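Local coordinates for protein particle-associated glycoside hydrolase (Acinetobacter phage Fri1, PDB 6C72) that probably degrades the capsular polysaccharide of Acinetobacter baumannii as a trimeric viral tailspike depolymerase during entry into the host cell, at residues 70-73 with 79-82; 245-250 with 303-308; 396-401 with 409-414; 475-480 with 484-489. All coordinates share one frame; numbering follows the deposited sequence.

The four contacts follow one another along an elongated tailspike chain. Contact 1 is a beta hairpin near the N-terminal end, contact 4 a second hairpin in the C-terminal part; their centres lie about 98 Å apart. Contacts 2 and 3 belong to the parallel beta-helix between them, with centres about 28 Å and nearest atoms about 15 Å apart. Contact 2 sits at the surface and contact 3 is buried. Contacts 2 and 4 touch the second subunit. The Phe-398 side chain of contact 3 is about 7 Å from that of Glu-424, which binds zinc in a structure of this protein but carries none on this chain; contacts 1, 2 and 4 lie away from the known zinc sites.

Contact 1 of 4, residues 70-73 with 79-82; sequences VIRV and GAWL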
loop_
_atom_site.group_PDB
_atom_site.type_symbol
_atom_site.label_atom_id
_atom_site.label_comp_id
_atom_site.label_asym_id
_atom_site.label_seq_id
_atom_site.Cartn_x
_atom_site.Cartn_y
_atom_site.Cartn_z
ATOM N N VAL A 70 -30.363 32.474 -20.822
ATOM C CA VAL A 70 -31.459 33.400 -21.075
ATOM C C VAL A 70 -31.390 33.824 -22.536
ATOM O O VAL A 70 -30.435 34.497 -22.945
ATOM C CB VAL A 70 -31.393 34.624 -20.148
ATOM C CG1 VAL A 70 -32.474 35.633 -20.506
ATOM C CG2 VAL A 70 -31.541 34.196 -18.705
ATOM N N ILE A 71 -32.407 33.456 -23.313
ATOM C CA ILE A 71 -32.519 33.849 -24.712
ATOM C C ILE A 71 -33.679 34.841 -24.800
ATOM O O ILE A 71 -34.855 34.455 -24.790
ATOM C CB ILE A 71 -32.724 32.640 -25.637
ATOM C CG1 ILE A 71 -31.598 31.617 -25.442
ATOM C CG2 ILE A 71 -32.793 33.074 -27.095
ATOM C CD1 ILE A 71 -30.191 32.190 -25.629
ATOM N N ARG A 72 -33.360 36.131 -24.864
ATOM C CA ARG A 72 -34.393 37.154 -24.872
ATOM C C ARG A 72 -34.957 37.334 -26.277
ATOM O O ARG A 72 -34.214 37.364 -27.264
ATOM C CB ARG A 72 -33.827 38.480 -24.355
ATOM C CG ARG A 72 -33.459 38.473 -22.867
ATOM C CD ARG A 72 -34.704 38.528 -21.995
ATOM N NE ARG A 72 -35.562 39.647 -22.376
ATOM C CZ ARG A 72 -35.370 40.906 -21.985
ATOM N NH1 ARG A 72 -34.349 41.222 -21.206
ATOM N NH2 ARG A 72 -36.202 41.856 -22.378
ATOM N N VAL A 73 -36.278 37.461 -26.359
ATOM C CA VAL A 73 -36.960 37.699 -27.628
ATOM C C VAL A 73 -36.754 39.154 -28.029
ATOM O O VAL A 73 -37.087 40.070 -27.272
ATOM C CB VAL A 73 -38.447 37.338 -27.533
ATOM C CG1 VAL A 73 -39.195 37.866 -28.724
ATOM C CG2 VAL A 73 -38.598 35.837 -27.481
ATOM N N GLY A 79 -39.714 38.798 -22.039
ATOM C CA GLY A 79 -39.849 37.418 -22.456
ATOM C C GLY A 79 -38.523 36.771 -22.792
ATOM O O GLY A 79 -37.656 37.398 -23.407
ATOM N N ALA A 80 -38.333 35.527 -22.352
ATOM C CA ALA A 80 -37.105 34.817 -22.664
ATOM C C ALA A 80 -37.370 33.324 -22.710
ATOM O O ALA A 80 -38.267 32.807 -22.040
ATOM C CB ALA A 80 -35.993 35.109 -21.651
ATOM N N TRP A 81 -36.591 32.644 -23.535
ATOM C CA TRP A 81 -36.530 31.195 -23.504
ATOM C C TRP A 81 -35.397 30.790 -22.579
ATOM O O TRP A 81 -34.253 31.225 -22.760
ATOM C CB TRP A 81 -36.313 30.623 -24.902
ATOM C CG TRP A 81 -37.437 30.923 -25.836
ATOM C CD1 TRP A 81 -37.511 31.955 -26.722
ATOM C CD2 TRP A 81 -38.663 30.187 -25.966
ATOM N NE1 TRP A 81 -38.704 31.903 -27.403
ATOM C CE2 TRP A 81 -39.429 30.830 -26.955
ATOM C CE3 TRP A 81 -39.185 29.049 -25.339
ATOM C CZ2 TRP A 81 -40.691 30.369 -27.339
ATOM C CZ3 TRP A 81 -40.444 28.594 -25.722
ATOM C CH2 TRP A 81 -41.176 29.250 -26.712
ATOM N N LEU A 82 -35.719 29.963 -21.594
ATOM C CA LEU A 82 -34.778 29.584 -20.551
ATOM C C LEU A 82 -34.230 28.189 -20.824
ATOM O O LEU A 82 -34.993 27.227 -20.992
ATOM C CB LEU A 82 -35.435 29.639 -19.175
ATOM C CG LEU A 82 -36.014 31.002 -18.803
ATOM C CD1 LEU A 82 -36.464 31.003 -17.359
ATOM C CD2 LEU A 82 -35.011 32.125 -19.083
#
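Ile-71 and Trp-81 face each other as the hydrogen-bonded pair of an antiparallel beta hairpin, formed by strand 70-72 and the start of strand 80-83. Strand 80-83 lies between 70-72 and 54-58 in a mixed sheet, with 70-72 outermost within the chain. Their backbones exchange two bonds, Ile-71 N to Trp-81 O at 2.9 Å and Trp-81 N to Ile-71 O at 2.8 Å. On this face of the sheet CB lies against CB, but the end of Ile-71 leads away from the partner strand towards Val-24 and Leu-27 of helix 24-27. Trp-81 has CG anti to its carbonyl carbon (chi1 -63°), which carries the indole to Val-73. The two side chains cross obliquely, Val-73 CG2 approaching the pyrrole part of the indole at 3.9 Å from Trp-81 NE1. That nitrogen is itself hydrogen-bonded to the backbone oxygen of Val-30, which fixes the polar edge of the buried ring.

The other face carries Val-70, Leu-82, Arg-72 and Ala-80. Val-70 and Leu-82 run alongside each other, Val-70 CG2 4.1 Å from Leu-82 CD2, while Val-70 CG1 meets Ala-80 CB at 3.7 Å. The bend of Arg-72 at chi2 (-75°) sets CD against the same methyl, and the next bend, at chi3, turns NE to Gly-79 O. Arg-72 NH1 is held by Ala-63 O, beyond the hairpin. Towards the turn, Gly-79 O receives a fairly straight bond from Val-73 N (168°), which comes from above the carbonyl plane, and a weak second one from the edge of the guanidinium, Arg-72 NE, at 3.2 Å.

Contact 2 of 4, residues 245-250 with 303-308; sequences YIRGKD and EPNPAT
The guanidinium of Arg-247 carries the amide nitrogen of Asn-305 over the centre of one face, where ND2 stands 3.5 Å above the plane. This arrangement joins strand 244-247 of the parallel beta-helix to the loop that follows strand 300-302. The guanidinium and amide planes are inclined by 56°, and the two side chains cross at about a right angle, so the groups do not stack flat. The Tyr-245 ring has a water at its edge, in the ring plane, 2.6 Å from OH. The same water donates to Asn-305 OD1 and thus bridges the phenol and the amide.

Arg-247 reaches the loop with an extended chain, its CG anti to the backbone nitrogen (chi1 -174°). Asp-310 then ties the two sides together, forming a salt bridge with Arg-247 NE and a hydrogen bond with Asn-305 ND2; its negative charge probably steadies the close approach of these two donors. Arg-247 NH2 also comes within 4.1 Å of Thr-308 CG2, at a slant. Next along the strand, Gly-248 O accepts a hydrogen bond from Arg-167 of the second subunit, placing this surface contact next to the trimer interface. The loop shapes itself through a type II turn from Asn-305 to Thr-308, in which Thr-308 OG1 bonds to Asn-305 O at 2.9 Å.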
loop_
_atom_site.group_PDB
_atom_site.type_symbol
_atom_site.label_atom_id
_atom_site.label_comp_id
_atom_site.label_asym_id
_atom_site.label_seq_id
_atom_site.Cartn_x
_atom_site.Cartn_y
_atom_site.Cartn_z
ATOM N N TYR A 245 0.675 22.051 -12.970
ATOM C CA TYR A 245 1.351 22.821 -11.933
ATOM C C TYR A 245 0.410 22.935 -10.742
ATOM O O TYR A 245 -0.710 23.439 -10.879
ATOM C CB TYR A 245 1.746 24.198 -12.462
ATOM C CG TYR A 245 2.506 25.093 -11.506
ATOM C CD1 TYR A 245 3.890 25.081 -11.469
ATOM C CD2 TYR A 245 1.836 25.984 -10.673
ATOM C CE1 TYR A 245 4.597 25.909 -10.622
ATOM C CE2 TYR A 245 2.531 26.823 -9.814
ATOM C CZ TYR A 245 3.916 26.779 -9.793
ATOM O OH TYR A 245 4.617 27.615 -8.946
ATOM N N ILE A 246 0.838 22.450 -9.582
ATOM C CA ILE A 246 -0.030 22.390 -8.414
ATOM C C ILE A 246 0.597 23.207 -7.295
ATOM O O ILE A 246 1.634 22.822 -6.731
ATOM C CB ILE A 246 -0.274 20.950 -7.970
ATOM C CG1 ILE A 246 -0.717 20.100 -9.183
ATOM C CG2 ILE A 246 -1.272 20.942 -6.829
ATOM C CD1 ILE A 246 -1.175 18.701 -8.832
ATOM N N ARG A 247 -0.058 24.302 -6.925
ATOM C CA ARG A 247 0.451 25.139 -5.844
ATOM C C ARG A 247 -0.733 25.752 -5.112
ATOM O O ARG A 247 -1.388 26.652 -5.641
ATOM C CB ARG A 247 1.380 26.218 -6.393
ATOM C CG ARG A 247 2.051 27.015 -5.311
ATOM C CD ARG A 247 2.838 28.193 -5.815
ATOM N NE ARG A 247 3.608 28.717 -4.709
ATOM C CZ ARG A 247 4.139 29.934 -4.656
ATOM N NH1 ARG A 247 3.972 30.775 -5.670
ATOM N NH2 ARG A 247 4.829 30.307 -3.577
ATOM N N GLY A 248 -0.997 25.283 -3.895
ATOM C CA GLY A 248 -2.049 25.856 -3.081
ATOM C C GLY A 248 -1.588 27.119 -2.367
ATOM O O GLY A 248 -0.523 27.679 -2.635
ATOM N N LYS A 249 -2.418 27.561 -1.421
ATOM C CA LYS A 249 -2.109 28.731 -0.616
ATOM C C LYS A 249 -2.246 28.399 0.863
ATOM O O LYS A 249 -2.885 27.411 1.247
ATOM C CB LYS A 249 -3.017 29.918 -0.968
ATOM C CG LYS A 249 -2.874 30.391 -2.387
ATOM C CD LYS A 249 -3.756 31.608 -2.653
ATOM C CE LYS A 249 -3.685 32.037 -4.114
ATOM N NZ LYS A 249 -4.492 33.254 -4.356
ATOM N N ASP A 250 -1.625 29.237 1.691
ATOM C CA ASP A 250 -1.707 29.043 3.129
ATOM C C ASP A 250 -3.160 29.075 3.583
ATOM O O ASP A 250 -3.952 29.905 3.134
ATOM C CB ASP A 250 -0.923 30.123 3.867
ATOM C CG ASP A 250 0.579 29.980 3.702
ATOM O OD1 ASP A 250 1.012 28.992 3.066
ATOM O OD2 ASP A 250 1.326 30.838 4.243
ATOM N N GLU A 303 9.160 20.591 -6.317
ATOM C CA GLU A 303 10.034 21.665 -5.847
ATOM C C GLU A 303 9.241 22.800 -5.215
ATOM O O GLU A 303 8.857 23.766 -5.886
ATOM C CB GLU A 303 10.910 22.194 -6.981
ATOM C CG GLU A 303 11.921 23.205 -6.521
ATOM C CD GLU A 303 12.954 23.548 -7.582
ATOM O OE1 GLU A 303 12.706 23.316 -8.789
ATOM O OE2 GLU A 303 14.028 24.068 -7.214
ATOM N N PRO A 304 9.020 22.739 -3.902
ATOM C CA PRO A 304 8.552 23.931 -3.175
ATOM C C PRO A 304 9.508 25.099 -3.376
ATOM O O PRO A 304 10.731 24.929 -3.394
ATOM C CB PRO A 304 8.539 23.468 -1.712
ATOM C CG PRO A 304 8.344 21.983 -1.795
ATOM C CD PRO A 304 9.070 21.539 -3.047
ATOM N N ASN A 305 8.940 26.293 -3.531
ATOM C CA ASN A 305 9.771 27.464 -3.747
ATOM C C ASN A 305 10.574 27.779 -2.488
ATOM O O ASN A 305 10.026 27.748 -1.380
ATOM C CB ASN A 305 8.910 28.661 -4.134
ATOM C CG ASN A 305 8.334 28.536 -5.530
ATOM O OD1 ASN A 305 9.032 28.750 -6.524
ATOM N ND2 ASN A 305 7.055 28.193 -5.615
ATOM N N PRO A 306 11.866 28.092 -2.622
ATOM C CA PRO A 306 12.666 28.439 -1.439
ATOM C C PRO A 306 12.067 29.635 -0.730
ATOM O O PRO A 306 11.441 30.496 -1.351
ATOM C CB PRO A 306 14.046 28.780 -2.017
ATOM C CG PRO A 306 14.066 28.136 -3.374
ATOM C CD PRO A 306 12.649 28.155 -3.868
ATOM N N ALA A 307 12.222 29.647 0.593
ATOM C CA ALA A 307 11.835 30.782 1.429
ATOM C C ALA A 307 10.349 31.114 1.297
ATOM O O ALA A 307 9.962 32.280 1.380
ATOM C CB ALA A 307 12.696 32.011 1.122
ATOM N N THR A 308 9.508 30.098 1.092
ATOM C CA THR A 308 8.060 30.243 1.164
ATOM C C THR A 308 7.508 29.155 2.068
ATOM O O THR A 308 8.241 28.292 2.561
ATOM C CB THR A 308 7.378 30.144 -0.208
ATOM O OG1 THR A 308 7.408 28.783 -0.651
ATOM C CG2 THR A 308 8.066 31.026 -1.223
HETATM O O HOH W 1 7.162 28.073 -8.925
#

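Contact 3 of 4, residues 396-401 with 409-414; sequences GRFTNN and KGFSYN
Phe-398 and Phe-411 make this contact by themselves, as a T-shaped (edge-to-face) aromatic pair. Phe-411 presents its edge to one face of Phe-398; the ring planes stand at 75° and the centroids are 5.4 Å apart. The approach is off-centre. Phe-411 CE1 comes down over the rim of the other ring, 3.8 Å from Phe-398 CE2, and also borders CZ. Both phenylalanines hold CG anti to the backbone nitrogen (chi1 -171° for Phe-398 and 172° for Phe-411), and the two side chains reach out from their segments in opposing senses, so that the rings meet near their outer ends.

The opposite face of Phe-398 is covered by Asn-401 ND2, 3.3 Å above the ring plane and over its centre. This amide nitrogen is bonded to Val-374 O while Asn-401 OD1 takes Cys-377 N, so both polar atoms of the amide are held, which fixes its rotation over the ring.

The pair is buried within the parallel beta-helix. Strand 396-399 runs between strands 372-375 and 422-429, with Phe-398 also packing on Val-374, whereas Phe-411 rests on Ile-423 and Phe-428 of strand 422-429, just ahead of strand 412-413, which pairs with 384-385 in a separate two-stranded parallel sheet.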
loop_
_atom_site.group_PDB
_atom_site.type_symbol
_atom_site.label_atom_id
_atom_site.label_comp_id
_atom_site.label_asym_id
_atom_site.label_seq_id
_atom_site.Cartn_x
_atom_site.Cartn_y
_atom_site.Cartn_z
ATOM N N GLY A 396 15.364 4.649 3.761
ATOM C CA GLY A 396 14.383 4.190 2.813
ATOM C C GLY A 396 14.627 2.753 2.397
ATOM O O GLY A 396 15.485 2.057 2.940
ATOM N N ARG A 397 13.843 2.348 1.403
ATOM C CA ARG A 397 13.810 0.995 0.876
ATOM C C ARG A 397 13.833 1.084 -0.642
ATOM O O ARG A 397 12.962 1.724 -1.247
ATOM C CB ARG A 397 12.563 0.255 1.360
ATOM C CG ARG A 397 12.469 0.186 2.865
ATOM C CD ARG A 397 11.200 -0.486 3.327
ATOM N NE ARG A 397 11.098 -1.853 2.817
ATOM C CZ ARG A 397 11.625 -2.925 3.414
ATOM N NH1 ARG A 397 12.307 -2.801 4.553
ATOM N NH2 ARG A 397 11.462 -4.132 2.872
ATOM N N PHE A 398 14.867 0.502 -1.239
ATOM C CA PHE A 398 15.057 0.392 -2.683
ATOM C C PHE A 398 14.949 -1.099 -3.007
ATOM O O PHE A 398 15.935 -1.832 -2.956
ATOM C CB PHE A 398 16.402 0.980 -3.075
ATOM C CG PHE A 398 16.610 1.110 -4.553
ATOM C CD1 PHE A 398 16.226 2.256 -5.216
ATOM C CD2 PHE A 398 17.247 0.107 -5.272
ATOM C CE1 PHE A 398 16.440 2.390 -6.586
ATOM C CE2 PHE A 398 17.464 0.243 -6.634
ATOM C CZ PHE A 398 17.051 1.387 -7.295
ATOM N N THR A 399 13.736 -1.548 -3.321
ATOM C CA THR A 399 13.421 -2.967 -3.370
ATOM C C THR A 399 12.893 -3.391 -4.736
ATOM O O THR A 399 12.126 -2.659 -5.384
ATOM C CB THR A 399 12.389 -3.332 -2.297
ATOM O OG1 THR A 399 11.296 -2.407 -2.361
ATOM C CG2 THR A 399 13.007 -3.324 -0.883
ATOM N N ASN A 400 13.329 -4.575 -5.176
ATOM C CA ASN A 400 12.741 -5.240 -6.327
ATOM C C ASN A 400 12.790 -4.373 -7.577
ATOM O O ASN A 400 11.882 -4.413 -8.396
ATOM C CB ASN A 400 11.306 -5.667 -6.040
ATOM C CG ASN A 400 11.218 -6.620 -4.870
ATOM O OD1 ASN A 400 10.529 -6.348 -3.880
ATOM N ND2 ASN A 400 11.923 -7.747 -4.968
ATOM N N ASN A 401 13.835 -3.577 -7.729
ATOM C CA ASN A 401 14.011 -2.760 -8.914
ATOM C C ASN A 401 15.043 -3.406 -9.822
ATOM O O ASN A 401 15.846 -4.244 -9.395
ATOM C CB ASN A 401 14.456 -1.341 -8.540
ATOM C CG ASN A 401 13.534 -0.700 -7.527
ATOM O OD1 ASN A 401 12.369 -0.444 -7.839
ATOM N ND2 ASN A 401 14.041 -0.452 -6.289
ATOM N N LYS A 409 26.291 2.899 -16.534
ATOM C CA LYS A 409 26.370 1.632 -15.820
ATOM C C LYS A 409 26.402 1.767 -14.300
ATOM O O LYS A 409 26.405 0.745 -13.607
ATOM C CB LYS A 409 27.614 0.866 -16.276
ATOM C CG LYS A 409 27.698 0.630 -17.775
ATOM C CD LYS A 409 26.697 -0.416 -18.207
ATOM C CE LYS A 409 26.876 -0.800 -19.667
ATOM N NZ LYS A 409 25.950 -1.913 -20.021
ATOM N N GLY A 410 26.454 2.977 -13.762
ATOM C CA GLY A 410 26.565 3.154 -12.328
ATOM C C GLY A 410 25.242 3.012 -11.602
ATOM O O GLY A 410 24.158 3.000 -12.187
ATOM N N PHE A 411 25.331 2.882 -10.279
ATOM C CA PHE A 411 24.106 2.891 -9.485
ATOM C C PHE A 411 23.605 4.314 -9.276
ATOM O O PHE A 411 22.396 4.567 -9.323
ATOM C CB PHE A 411 24.330 2.195 -8.146
ATOM C CG PHE A 411 23.181 2.335 -7.186
ATOM C CD1 PHE A 411 22.105 1.472 -7.246
ATOM C CD2 PHE A 411 23.191 3.318 -6.208
ATOM C CE1 PHE A 411 21.053 1.587 -6.367
ATOM C CE2 PHE A 411 22.142 3.448 -5.322
ATOM C CZ PHE A 411 21.067 2.586 -5.399
ATOM N N SER A 412 24.518 5.250 -9.050
ATOM C CA SER A 412 24.143 6.615 -8.728
ATOM C C SER A 412 25.310 7.520 -9.067
ATOM O O SER A 412 26.431 7.067 -9.291
ATOM C CB SER A 412 23.746 6.753 -7.253
ATOM O OG SER A 412 24.820 6.398 -6.400
ATOM N N TYR A 413 25.024 8.808 -9.115
ATOM C CA TYR A 413 26.033 9.836 -9.289
ATOM C C TYR A 413 25.960 10.767 -8.089
ATOM O O TYR A 413 24.874 11.233 -7.734
ATOM C CB TYR A 413 25.805 10.610 -10.597
ATOM C CG TYR A 413 26.506 11.947 -10.631
ATOM C CD1 TYR A 413 27.888 12.033 -10.801
ATOM C CD2 TYR A 413 25.788 13.125 -10.463
ATOM C CE1 TYR A 413 28.529 13.257 -10.809
ATOM C CE2 TYR A 413 26.415 14.355 -10.469
ATOM C CZ TYR A 413 27.781 14.420 -10.644
ATOM O OH TYR A 413 28.399 15.651 -10.650
ATOM N N ASN A 414 27.103 10.992 -7.433
ATOM C CA ASN A 414 27.219 12.045 -6.421
ATOM C C ASN A 414 26.187 11.881 -5.305
ATOM O O ASN A 414 25.689 12.864 -4.757
ATOM C CB ASN A 414 27.092 13.425 -7.079
ATOM C CG ASN A 414 27.607 14.553 -6.206
ATOM O OD1 ASN A 414 28.559 14.388 -5.442
ATOM N ND2 ASN A 414 26.972 15.721 -6.320
#

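Contact 4 of 4, residues 475-480 with 484-489; sequences SGVKSP and AYFNTE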
loop_
_atom_site.group_PDB
_atom_site.type_symbol
_atom_site.label_atom_id
_atom_site.label_comp_id
_atom_site.label_asym_id
_atom_site.label_seq_id
_atom_site.Cartn_x
_atom_site.Cartn_y
_atom_site.Cartn_z
ATOM N N SER A 475 30.004 -9.902 27.545
ATOM C CA SER A 475 30.220 -10.948 26.566
ATOM C C SER A 475 30.307 -12.294 27.266
ATOM O O SER A 475 30.639 -12.379 28.450
ATOM C CB SER A 475 31.503 -10.674 25.774
ATOM O OG SER A 475 31.710 -11.653 24.778
ATOM N N GLY A 476 30.060 -13.356 26.510
ATOM C CA GLY A 476 30.292 -14.669 27.085
ATOM C C GLY A 476 29.491 -15.769 26.401
ATOM O O GLY A 476 29.138 -15.665 25.225
ATOM N N VAL A 477 29.244 -16.827 27.172
ATOM C CA VAL A 477 28.703 -18.069 26.641
ATOM C C VAL A 477 28.081 -18.812 27.809
ATOM O O VAL A 477 28.479 -18.626 28.961
ATOM C CB VAL A 477 29.819 -18.894 25.944
ATOM C CG1 VAL A 477 30.862 -19.346 26.960
ATOM C CG2 VAL A 477 29.249 -20.094 25.183
ATOM N N LYS A 478 27.106 -19.663 27.515
ATOM C CA LYS A 478 26.416 -20.409 28.555
ATOM C C LYS A 478 26.139 -21.825 28.080
ATOM O O LYS A 478 26.225 -22.141 26.888
ATOM C CB LYS A 478 25.096 -19.745 28.954
ATOM C CG LYS A 478 23.998 -19.918 27.911
ATOM C CD LYS A 478 22.673 -19.423 28.444
ATOM C CE LYS A 478 21.554 -19.678 27.451
ATOM N NZ LYS A 478 21.332 -21.136 27.186
ATOM N N SER A 479 25.792 -22.667 29.023
ATOM C CA SER A 479 25.377 -24.021 28.731
ATOM C C SER A 479 23.946 -24.032 28.198
ATOM O O SER A 479 23.123 -23.204 28.605
ATOM C CB SER A 479 25.453 -24.867 29.988
ATOM O OG SER A 479 24.790 -26.099 29.796
ATOM N N PRO A 480 23.624 -24.977 27.302
ATOM C CA PRO A 480 22.227 -25.130 26.857
ATOM C C PRO A 480 21.275 -25.489 27.980
ATOM O O PRO A 480 20.069 -25.254 27.845
ATOM C CB PRO A 480 22.307 -26.265 25.820
ATOM C CG PRO A 480 23.737 -26.317 25.392
ATOM C CD PRO A 480 24.526 -25.919 26.612
ATOM N N ALA A 484 25.482 -23.234 33.609
ATOM C CA ALA A 484 26.892 -22.891 33.506
ATOM C C ALA A 484 27.005 -21.601 32.711
ATOM O O ALA A 484 26.387 -21.479 31.644
ATOM C CB ALA A 484 27.699 -24.018 32.839
ATOM N N TYR A 485 27.753 -20.633 33.247
ATOM C CA TYR A 485 27.835 -19.309 32.647
ATOM C C TYR A 485 29.259 -18.778 32.664
ATOM O O TYR A 485 30.015 -19.003 33.616
ATOM C CB TYR A 485 26.911 -18.315 33.364
ATOM C CG TYR A 485 25.464 -18.700 33.273
ATOM C CD1 TYR A 485 24.910 -19.604 34.164
ATOM C CD2 TYR A 485 24.648 -18.166 32.283
ATOM C CE1 TYR A 485 23.583 -19.978 34.069
ATOM C CE2 TYR A 485 23.316 -18.516 32.189
ATOM C CZ TYR A 485 22.786 -19.419 33.086
ATOM O OH TYR A 485 21.455 -19.772 32.996
ATOM N N PHE A 486 29.609 -18.072 31.596
ATOM C CA PHE A 486 30.865 -17.345 31.486
ATOM C C PHE A 486 30.527 -15.938 31.011
ATOM O O PHE A 486 29.994 -15.767 29.913
ATOM C CB PHE A 486 31.826 -18.053 30.529
ATOM C CG PHE A 486 33.106 -17.316 30.293
ATOM C CD1 PHE A 486 33.195 -16.371 29.292
ATOM C CD2 PHE A 486 34.223 -17.578 31.060
ATOM C CE1 PHE A 486 34.367 -15.691 29.063
ATOM C CE2 PHE A 486 35.411 -16.898 30.842
ATOM C CZ PHE A 486 35.484 -15.950 29.847
ATOM N N ASN A 487 30.784 -14.942 31.851
ATOM C CA ASN A 487 30.532 -13.547 31.522
ATOM C C ASN A 487 31.792 -12.742 31.747
ATOM O O ASN A 487 32.488 -12.917 32.752
ATOM C CB ASN A 487 29.401 -12.936 32.343
ATOM C CG ASN A 487 28.048 -13.409 31.887
ATOM O OD1 ASN A 487 27.464 -12.835 30.965
ATOM N ND2 ASN A 487 27.536 -14.470 32.517
ATOM N N THR A 488 32.061 -11.833 30.824
ATOM C CA THR A 488 33.252 -11.011 30.899
ATOM C C THR A 488 32.868 -9.544 30.726
ATOM O O THR A 488 32.041 -9.207 29.872
ATOM C CB THR A 488 34.285 -11.492 29.855
ATOM O OG1 THR A 488 35.424 -10.629 29.854
ATOM C CG2 THR A 488 33.696 -11.516 28.470
ATOM N N GLU A 489 33.411 -8.691 31.595
ATOM C CA GLU A 489 33.284 -7.241 31.510
ATOM C C GLU A 489 34.666 -6.610 31.644
ATOM O O GLU A 489 35.618 -7.242 32.114
ATOM C CB GLU A 489 32.342 -6.670 32.585
ATOM C CG GLU A 489 30.871 -6.969 32.373
ATOM C CD GLU A 489 29.996 -6.432 33.493
ATOM O OE1 GLU A 489 30.412 -6.501 34.670
ATOM O OE2 GLU A 489 28.883 -5.942 33.200
#
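Ser-475 O receives the shortest polar bond of this contact, from Thr-488 N at 2.8 Å, with the donor in the carbonyl plane. This antiparallel beta hairpin of strand 475-478 and the first part of strand 485-494 edges a six-stranded antiparallel sheet within the chain, and Lys-478 carries the backbone bonding on to the second subunit. Further on, Val-477 and Phe-486 exchange two backbone bonds, and Ser-479 N closes the turn end on Ala-484 O at 2.9 Å.

Ser-475, Val-477, Phe-486 and Thr-488 share one face. There Thr-488 CG2 abuts Ser-475 CB at 3.6 Å, and Val-477 CG1 rests against Phe-486 CB. The phenyl edge passes Gly-476 CA, while the ring makes an edge-to-face pair with Phe-584 and a cation-pi contact with Lys-580 of the second subunit.

On the opposite face, Lys-478 and Tyr-485 extend in the same direction from neighbouring strands, lysine CB 3.7 Å from tyrosine CD2. The lysine chain bends only at chi4 (63°), and its amino group bonds Asn-482 OD1 and forms a salt bridge with Asp-473 of the second subunit. It also turns onto the next residue, Lys-478 NZ donating to Ser-479 O at 3.1 Å from above the carbonyl plane.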